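Local coordinates for alpha-n-acetylglucosaminidase family protein (Clostridium perfringens, PDB 4A41) that binds galactose through a family 32 carbohydrate-binding module that belongs to a multimodular, probably alpha-N-acetylglucosamine-releasing family 89 glycoside hydrolase, at residues G119-S124 / K128-N133; N112-S117 / N133-T138. All blocks are in the same frame, centred on the assembly; numbering follows the deposited sequence. Where two conformers were deposited one is given.

Contact 1: residues G119-S124 / K128-N133; sequences GNWDDS and KTLKFN
Where the edge strand of one sheet of a beta-sandwich passes into the turn leading to the edge strand of the other, W121 packs against K128. The CB of K128 sits over one face of the indole, 3.6 Å from the centroid of the five-membered ring of W121 and 15° off its normal, a CH-pi contact that CG extends. L130 CG meets the edge of the indole's six-membered ring, 3.8 Å from W121 CZ2. In the plane of the indole, a water accepts from W121 NE1 and donates to T129 O, tying the ring to the backbone of the facing strand. This is the jelly-roll-like sandwich of the F5/8 type C (discoidin) family, and Y102 stacks on W121 from the sheet of strand 113-120. Bends at chi2 (-50°) and chi4 (-58°) carry the K128 ammonium past the ring to the turn. There NZ lies 2.9 Å from S124 O in a weak hydrogen bond and forms a salt bridge of 3.5 Å with D122 OD1; it also donates to S126 O. D122 OD1 in turn accepts from S124 N (2.8 Å), an Asx turn, and from S124 OG, both donors approaching from one face of the carboxylate.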
ATOM      1  N   GLY A 119      -6.744   1.786 -11.612  1.00 12.56           N
ATOM      2  CA  GLY A 119      -8.178   1.577 -11.611  1.00 13.90           C
ATOM      3  C   GLY A 119      -8.879   2.144 -10.392  1.00 13.62           C
ATOM      4  O   GLY A 119      -8.340   2.975  -9.640  1.00 14.57           O
ATOM      5  N   ASN A 120     -10.138   1.741 -10.282  1.00 15.29           N
ATOM      6  CA  ASN A 120     -10.991   2.132  -9.164  1.00 16.38           C
ATOM      7  C   ASN A 120     -11.303   0.934  -8.287  1.00 15.66           C
ATOM      8  O   ASN A 120     -11.450  -0.196  -8.769  1.00 16.11           O
ATOM      9  CB  ASN A 120     -12.325   2.705  -9.679  1.00 16.97           C
ATOM     10  CG  ASN A 120     -12.153   3.861 -10.644  1.00 18.63           C
ATOM     11  OD1 ASN A 120     -12.855   3.930 -11.666  1.00 24.66           O
ATOM     12  ND2 ASN A 120     -11.252   4.756 -10.354  1.00 23.22           N
ATOM     13  N   TRP A 121     -11.469   1.199  -6.993  1.00 15.19           N
ATOM     14  CA  TRP A 121     -11.880   0.185  -6.018  1.00 15.18           C
ATOM     15  C   TRP A 121     -13.074   0.728  -5.265  1.00 15.83           C
ATOM     16  O   TRP A 121     -13.130   1.940  -5.017  1.00 15.70           O
ATOM     17  CB  TRP A 121     -10.759  -0.042  -5.004  1.00 14.67           C
ATOM     18  CG  TRP A 121      -9.633  -0.934  -5.478  1.00 13.60           C
ATOM     19  CD1 TRP A 121      -9.707  -1.972  -6.377  1.00 16.65           C
ATOM     20  CD2 TRP A 121      -8.271  -0.884  -5.028  1.00 12.52           C
ATOM     21  NE1 TRP A 121      -8.467  -2.567  -6.506  1.00 14.52           N
ATOM     22  CE2 TRP A 121      -7.572  -1.915  -5.695  1.00 12.57           C
ATOM     23  CE3 TRP A 121      -7.574  -0.077  -4.116  1.00 14.10           C
ATOM     24  CZ2 TRP A 121      -6.206  -2.159  -5.483  1.00 12.77           C
ATOM     25  CZ3 TRP A 121      -6.205  -0.312  -3.913  1.00 13.55           C
ATOM     26  CH2 TRP A 121      -5.539  -1.338  -4.605  1.00 14.53           C
ATOM     27  N   ASP A 122     -13.986  -0.159  -4.863  1.00 16.51           N
ATOM     28  CA  ASP A 122     -15.089   0.284  -3.998  1.00 16.99           C
ATOM     29  C   ASP A 122     -14.572   0.633  -2.606  1.00 17.34           C
ATOM     30  O   ASP A 122     -13.456   0.242  -2.235  1.00 16.79           O
ATOM     31  CB  ASP A 122     -16.266  -0.716  -3.994  1.00 17.90           C
ATOM     32  CG  ASP A 122     -16.009  -1.988  -3.188  1.00 20.31           C
ATOM     33  OD1 ASP A 122     -15.494  -1.962  -2.045  1.00 19.64           O
ATOM     34  OD2 ASP A 122     -16.426  -3.065  -3.674  1.00 26.49           O
ATOM     35  N   ASP A 123     -15.357   1.396  -1.853  1.00 17.32           N
ATOM     36  CA  ASP A 123     -14.900   1.831  -0.539  1.00 18.33           C
ATOM     37  C   ASP A 123     -15.216   0.872   0.610  1.00 17.73           C
ATOM     38  O   ASP A 123     -15.049   1.227   1.790  1.00 17.98           O
ATOM     39  CB  ASP A 123     -15.382   3.239  -0.234  1.00 19.01           C
ATOM     40  CG  ASP A 123     -16.885   3.326  -0.029  1.00 21.53           C
ATOM     41  OD1 ASP A 123     -17.567   2.288   0.145  1.00 22.52           O
ATOM     42  OD2 ASP A 123     -17.389   4.473  -0.016  1.00 25.74           O
ATOM     43  N   SER A 124     -15.661  -0.344   0.292  1.00 17.37           N
ATOM     44  CA  SER A 124     -15.887  -1.350   1.314  1.00 17.53           C
ATOM     45  C   SER A 124     -14.566  -1.887   1.904  1.00 16.79           C
ATOM     46  O   SER A 124     -13.478  -1.669   1.328  1.00 16.70           O
ATOM     47  CB  SER A 124     -16.726  -2.495   0.767  1.00 18.13           C
ATOM     48  OG  SER A 124     -15.907  -3.459   0.106  1.00 17.63           O
ATOM     49  N   LYS A 128      -8.883  -6.209  -1.765  1.00 13.79           N
ATOM     50  CA  LYS A 128      -8.799  -5.821  -3.169  1.00 13.68           C
ATOM     51  C   LYS A 128      -7.571  -6.504  -3.759  1.00 14.05           C
ATOM     52  O   LYS A 128      -6.439  -6.355  -3.256  1.00 13.96           O
ATOM     53  CB  LYS A 128      -8.695  -4.293  -3.352  1.00 13.53           C
ATOM     54  CG  LYS A 128      -9.796  -3.437  -2.679  1.00 15.33           C
ATOM     55  CD  LYS A 128     -11.220  -3.969  -3.014  1.00 14.78           C
ATOM     56  CE  LYS A 128     -12.309  -2.959  -2.564  1.00 15.44           C
ATOM     57  NZ  LYS A 128     -12.232  -2.655  -1.071  1.00 16.03           N
ATOM     58  N   THR A 129      -7.782  -7.239  -4.855  1.00 13.16           N
ATOM     59  CA  THR A 129      -6.698  -8.002  -5.465  1.00 13.44           C
ATOM     60  C   THR A 129      -6.385  -7.513  -6.871  1.00 13.88           C
ATOM     61  O   THR A 129      -7.298  -7.311  -7.702  1.00 14.70           O
ATOM     62  CB  THR A 129      -7.089  -9.500  -5.520  1.00 12.10           C
ATOM     63  OG1 THR A 129      -7.319  -9.969  -4.190  1.00 14.19           O
ATOM     64  CG2 THR A 129      -6.017 -10.349  -6.189  1.00 14.97           C
ATOM     65  N   LEU A 130      -5.095  -7.339  -7.125  1.00 13.25           N
ATOM     66  CA  LEU A 130      -4.592  -7.010  -8.478  1.00 13.45           C
ATOM     67  C   LEU A 130      -3.800  -8.176  -8.995  1.00 13.69           C
ATOM     68  O   LEU A 130      -2.977  -8.746  -8.290  1.00 14.27           O
ATOM     69  CB  LEU A 130      -3.714  -5.757  -8.468  1.00 13.40           C
ATOM     70  CG  LEU A 130      -4.357  -4.491  -7.874  1.00 12.48           C
ATOM     71  CD1 LEU A 130      -3.335  -3.391  -7.718  1.00 13.19           C
ATOM     72  CD2 LEU A 130      -5.531  -4.040  -8.737  1.00 15.89           C
ATOM     73  N   LYS A 131      -4.067  -8.546 -10.249  1.00 13.55           N
ATOM     74  CA  LYS A 131      -3.297  -9.606 -10.924  1.00 14.04           C
ATOM     75  C   LYS A 131      -2.807  -9.022 -12.217  1.00 15.02           C
ATOM     76  O   LYS A 131      -3.570  -8.379 -12.940  1.00 17.33           O
ATOM     77  CB  LYS A 131      -4.179 -10.811 -11.219  1.00 13.54           C
ATOM     78  CG  LYS A 131      -4.661 -11.468  -9.953  1.00 15.80           C
ATOM     79  CD  LYS A 131      -5.764 -12.449 -10.261  1.00 17.57           C
ATOM     80  CE  LYS A 131      -6.039 -13.289  -9.027  1.00 20.73           C
ATOM     81  NZ  LYS A 131      -6.922 -14.453  -9.363  1.00 24.88           N
ATOM     82  N   PHE A 132      -1.534  -9.209 -12.517  1.00 13.81           N
ATOM     83  CA  PHE A 132      -0.956  -8.506 -13.666  1.00 13.10           C
ATOM     84  C   PHE A 132       0.140  -9.346 -14.314  1.00 13.40           C
ATOM     85  O   PHE A 132       0.617 -10.299 -13.720  1.00 13.34           O
ATOM     86  CB  PHE A 132      -0.386  -7.137 -13.226  1.00 13.47           C
ATOM     87  CG  PHE A 132       0.265  -7.174 -11.867  1.00 13.02           C
ATOM     88  CD1 PHE A 132       1.564  -7.672 -11.704  1.00 12.20           C
ATOM     89  CD2 PHE A 132      -0.446  -6.748 -10.745  1.00 13.27           C
ATOM     90  CE1 PHE A 132       2.149  -7.738 -10.435  1.00 12.37           C
ATOM     91  CE2 PHE A 132       0.127  -6.814  -9.468  1.00 13.50           C
ATOM     92  CZ  PHE A 132       1.415  -7.290  -9.304  1.00 13.13           C
ATOM     93  N   ASN A 133       0.518  -8.965 -15.538  1.00 13.51           N
ATOM     94  CA  ASN A 133       1.672  -9.548 -16.244  1.00 13.37           C
ATOM     95  C   ASN A 133       2.868  -9.714 -15.312  1.00 13.27           C
ATOM     96  O   ASN A 133       3.267  -8.761 -14.630  1.00 14.15           O
ATOM     97  CB  ASN A 133       2.117  -8.584 -17.347  1.00 13.41           C
ATOM     98  CG  ASN A 133       1.091  -8.440 -18.457  1.00 14.03           C
ATOM     99  OD1 ASN A 133       0.218  -9.309 -18.647  1.00 16.60           O
ATOM    100  ND2 ASN A 133       1.208  -7.358 -19.218  1.00 14.40           N
TER
HETATM  101  O   HOH W   1      -9.002  -5.078  -8.103  1.00 21.46           O
HETATM  102  O   HOH W   2     -10.998   0.127  -1.071  1.00 19.86           O

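Contact 2: residues N112-S117 / N133-T138; sequences NFRKIS and NSTKAT
R114 bridges to T135 and to the backbone of K136 across the gap between two strands that belong to different sheets. Its side chain shows how a long polar residue can link strands whose backbones are too far apart to bond: the axes of 113-117 and 133-137 come no closer than 9.6 Å and run roughly antiparallel, at 152°. From CB, which points toward the partner strand, CG is placed between the backbone N and the carbonyl carbon (chi1 67°). CG, CD and NE then continue as an extended chain that spans the gap without touching the other segment closely. NE comes no nearer than 4.0 Å to T135 OG1, and CZ is 3.8 Å from K136 O. The grip belongs to NH2. One bond runs to T135 OG1, 3.0 Å from R114 NH2, nearly straight at 170° and in the plane of the guanidinium. The other reaches K136 O, 2.8 Å from R114 NH2; it is more bent, and the oxygen lies out of the guanidinium plane. Two acceptors on successive residues thus hold one nitrogen, which should restrict rotation of the group, while NH1 forms a salt bridge with E108, so a second nitrogen of the group is held too. Beside this polar link, I116 and T135 reach toward each other tip to tip, with I116 CD1 4.2 Å from T135 CG2, a light apolar touch. I116 and S117 both face L104 in the neighbouring strand 102-107, a classic beta bulge in the edge strand 113-120. The whole is a link at the surface between the edge strands of the two sheets of a discoidin-type beta-sandwich.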
ATOM      1  N   ASN A 112      13.532   4.865  -9.798  1.00 20.23           N
ATOM      2  CA  ASN A 112      12.783   5.009 -11.045  1.00 19.60           C
ATOM      3  C   ASN A 112      11.651   3.991 -11.098  1.00 18.80           C
ATOM      4  O   ASN A 112      11.914   2.793 -11.018  1.00 19.06           O
ATOM      5  CB  ASN A 112      13.715   4.806 -12.232  1.00 20.31           C
ATOM      6  CG  ASN A 112      14.788   5.852 -12.297  1.00 23.19           C
ATOM      7  OD1 ASN A 112      14.498   7.034 -12.498  1.00 28.03           O
ATOM      8  ND2 ASN A 112      16.029   5.436 -12.094  1.00 24.94           N
ATOM      9  N   PHE A 113      10.414   4.476 -11.209  1.00 17.61           N
ATOM     10  CA  PHE A 113       9.211   3.612 -11.150  1.00 16.86           C
ATOM     11  C   PHE A 113       8.480   3.545 -12.488  1.00 16.76           C
ATOM     12  O   PHE A 113       8.563   4.475 -13.292  1.00 19.20           O
ATOM     13  CB  PHE A 113       8.257   4.071 -10.016  1.00 16.30           C
ATOM     14  CG  PHE A 113       8.733   3.673  -8.635  1.00 15.69           C
ATOM     15  CD1 PHE A 113       9.734   4.390  -7.974  1.00 13.97           C
ATOM     16  CD2 PHE A 113       8.212   2.542  -8.017  1.00 15.24           C
ATOM     17  CE1 PHE A 113      10.203   3.993  -6.719  1.00 15.94           C
ATOM     18  CE2 PHE A 113       8.652   2.151  -6.773  1.00 13.51           C
ATOM     19  CZ  PHE A 113       9.659   2.843  -6.123  1.00 13.31           C
ATOM     20  N   ARG A 114       7.750   2.458 -12.713  1.00 15.09           N
ATOM     21  CA  ARG A 114       6.936   2.285 -13.906  1.00 13.94           C
ATOM     22  C   ARG A 114       5.566   1.753 -13.506  1.00 13.73           C
ATOM     23  O   ARG A 114       5.468   0.936 -12.568  1.00 13.85           O
ATOM     24  CB  ARG A 114       7.627   1.357 -14.926  1.00 14.45           C
ATOM     25  CG  ARG A 114       7.776  -0.108 -14.515  1.00 14.88           C
ATOM     26  CD  ARG A 114       8.612  -0.926 -15.521  1.00 17.06           C
ATOM     27  NE  ARG A 114       8.671  -2.351 -15.138  1.00 16.32           N
ATOM     28  CZ  ARG A 114       9.667  -2.915 -14.451  1.00 17.85           C
ATOM     29  NH1 ARG A 114      10.711  -2.196 -14.033  1.00 18.06           N
ATOM     30  NH2 ARG A 114       9.613  -4.201 -14.159  1.00 17.06           N
ATOM     31  N   LYS A 115       4.529   2.271 -14.155  1.00 13.48           N
ATOM     32  CA  LYS A 115       3.162   1.889 -13.857  1.00 13.59           C
ATOM     33  C   LYS A 115       2.824   0.529 -14.437  1.00 13.11           C
ATOM     34  O   LYS A 115       3.010   0.270 -15.644  1.00 14.07           O
ATOM     35  CB  LYS A 115       2.182   2.963 -14.333  1.00 13.52           C
ATOM     36  CG  LYS A 115       0.713   2.652 -14.064  1.00 14.71           C
ATOM     37  CD  LYS A 115      -0.225   3.834 -14.447  1.00 15.09           C
ATOM     38  CE  LYS A 115      -0.173   4.109 -15.945  1.00 15.34           C
ATOM     39  NZ  LYS A 115      -0.964   5.357 -16.234  1.00 16.37           N
ATOM     40  N   ILE A 116       2.289  -0.345 -13.588  1.00 13.86           N
ATOM     41  CA  ILE A 116       1.787  -1.647 -14.046  1.00 13.36           C
ATOM     42  C   ILE A 116       0.279  -1.921 -13.898  1.00 13.53           C
ATOM     43  O   ILE A 116      -0.244  -2.876 -14.487  1.00 13.89           O
ATOM     44  CB  ILE A 116       2.608  -2.833 -13.434  1.00 13.45           C
ATOM     45  CG1 ILE A 116       2.421  -2.917 -11.905  1.00 14.13           C
ATOM     46  CG2 ILE A 116       4.070  -2.681 -13.834  1.00 14.87           C
ATOM     47  CD1 ILE A 116       2.900  -4.281 -11.294  1.00 14.86           C
ATOM     48  N   SER A 117      -0.406  -1.085 -13.118  0.50 12.86           N
ATOM     49  CA  SER A 117      -1.843  -1.240 -12.884  0.50 12.71           C
ATOM     50  C   SER A 117      -2.451   0.085 -12.464  0.50 12.68           C
ATOM     51  O   SER A 117      -1.782   0.922 -11.858  0.50 12.82           O
ATOM     52  CB  SER A 117      -2.117  -2.287 -11.788  0.50 12.57           C
ATOM     53  OG  SER A 117      -3.480  -2.661 -11.776  0.50 11.33           O
ATOM     54  N   ASN A 133       0.518  -8.965 -15.538  1.00 13.51           N
ATOM     55  CA  ASN A 133       1.672  -9.548 -16.244  1.00 13.37           C
ATOM     56  C   ASN A 133       2.868  -9.714 -15.312  1.00 13.27           C
ATOM     57  O   ASN A 133       3.267  -8.761 -14.630  1.00 14.15           O
ATOM     58  CB  ASN A 133       2.117  -8.584 -17.347  1.00 13.41           C
ATOM     59  CG  ASN A 133       1.091  -8.440 -18.457  1.00 14.03           C
ATOM     60  OD1 ASN A 133       0.218  -9.309 -18.647  1.00 16.60           O
ATOM     61  ND2 ASN A 133       1.208  -7.358 -19.218  1.00 14.40           N
ATOM     62  N   SER A 134       3.477 -10.889 -15.326  1.00 13.30           N
ATOM     63  CA  SER A 134       4.680 -11.101 -14.525  1.00 14.64           C
ATOM     64  C   SER A 134       5.717 -10.013 -14.819  1.00 14.58           C
ATOM     65  O   SER A 134       6.002  -9.697 -15.986  1.00 14.79           O
ATOM     66  CB  SER A 134       5.269 -12.469 -14.831  1.00 14.80           C
ATOM     67  OG  SER A 134       6.445 -12.689 -14.066  1.00 20.25           O
ATOM     68  N   THR A 135       6.288  -9.422 -13.767  1.00 14.04           N
ATOM     69  CA  THR A 135       7.292  -8.387 -14.002  1.00 14.97           C
ATOM     70  C   THR A 135       8.304  -8.389 -12.868  1.00 14.84           C
ATOM     71  O   THR A 135       7.965  -8.758 -11.749  1.00 13.84           O
ATOM     72  CB  THR A 135       6.598  -7.006 -14.207  1.00 16.33           C
ATOM     73  OG1 THR A 135       7.443  -6.118 -14.950  1.00 18.59           O
ATOM     74  CG2 THR A 135       6.175  -6.376 -12.880  1.00 15.07           C
ATOM     75  N   LYS A 136       9.537  -7.988 -13.183  1.00 15.01           N
ATOM     76  CA  LYS A 136      10.631  -8.022 -12.223  1.00 15.52           C
ATOM     77  C   LYS A 136      10.634  -6.754 -11.364  1.00 13.82           C
ATOM     78  O   LYS A 136      10.571  -5.645 -11.901  1.00 14.72           O
ATOM     79  CB  LYS A 136      11.974  -8.171 -12.959  1.00 16.32           C
ATOM     80  CG  LYS A 136      13.079  -8.682 -12.087  1.00 21.49           C
ATOM     81  CD  LYS A 136      14.147  -9.468 -12.849  1.00 29.66           C
ATOM     82  CE  LYS A 136      14.799 -10.475 -11.899  1.00 33.27           C
ATOM     83  NZ  LYS A 136      13.789 -11.362 -11.206  1.00 37.20           N
ATOM     84  N   ALA A 137      10.703  -6.903 -10.047  1.00 12.50           N
ATOM     85  CA  ALA A 137      10.652  -5.728  -9.162  1.00 11.83           C
ATOM     86  C   ALA A 137      11.471  -5.955  -7.912  1.00 11.08           C
ATOM     87  O   ALA A 137      11.415  -7.045  -7.338  1.00 10.45           O
ATOM     88  CB  ALA A 137       9.186  -5.422  -8.754  1.00 13.29           C
ATOM     89  N   THR A 138      12.177  -4.914  -7.472  1.00 11.46           N
ATOM     90  CA  THR A 138      12.722  -4.861  -6.110  1.00 11.57           C
ATOM     91  C   THR A 138      11.856  -4.044  -5.165  1.00 11.47           C
ATOM     92  O   THR A 138      11.998  -4.145  -3.936  1.00 11.90           O
ATOM     93  CB  THR A 138      14.138  -4.242  -6.072  1.00 12.64           C
ATOM     94  OG1 THR A 138      14.152  -2.958  -6.725  1.00 12.56           O
ATOM     95  CG2 THR A 138      15.128  -5.176  -6.794  1.00 13.95           C
TER

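In the fold
Contact 2 joins the edge strands 113-120 and 128-137, and contact 1 joins the turn just beyond 113-120 with strand 128-137. Their centres lie 16 Å apart, and contact 1 is nested within the chain loop closed by contact 2. Side-chain packing carries on from one to the other: F132 CE1 packs 3.6 Å from I116 CD1. The seam between the sheets therefore passes from an indole and lysine at the connecting turn, through leucine, phenylalanine and isoleucine, to an arginine near the surface. Neither contact includes a residue of the galactose pocket (E44, H60, Y63, R91, N96 and F151) or of the calcium site.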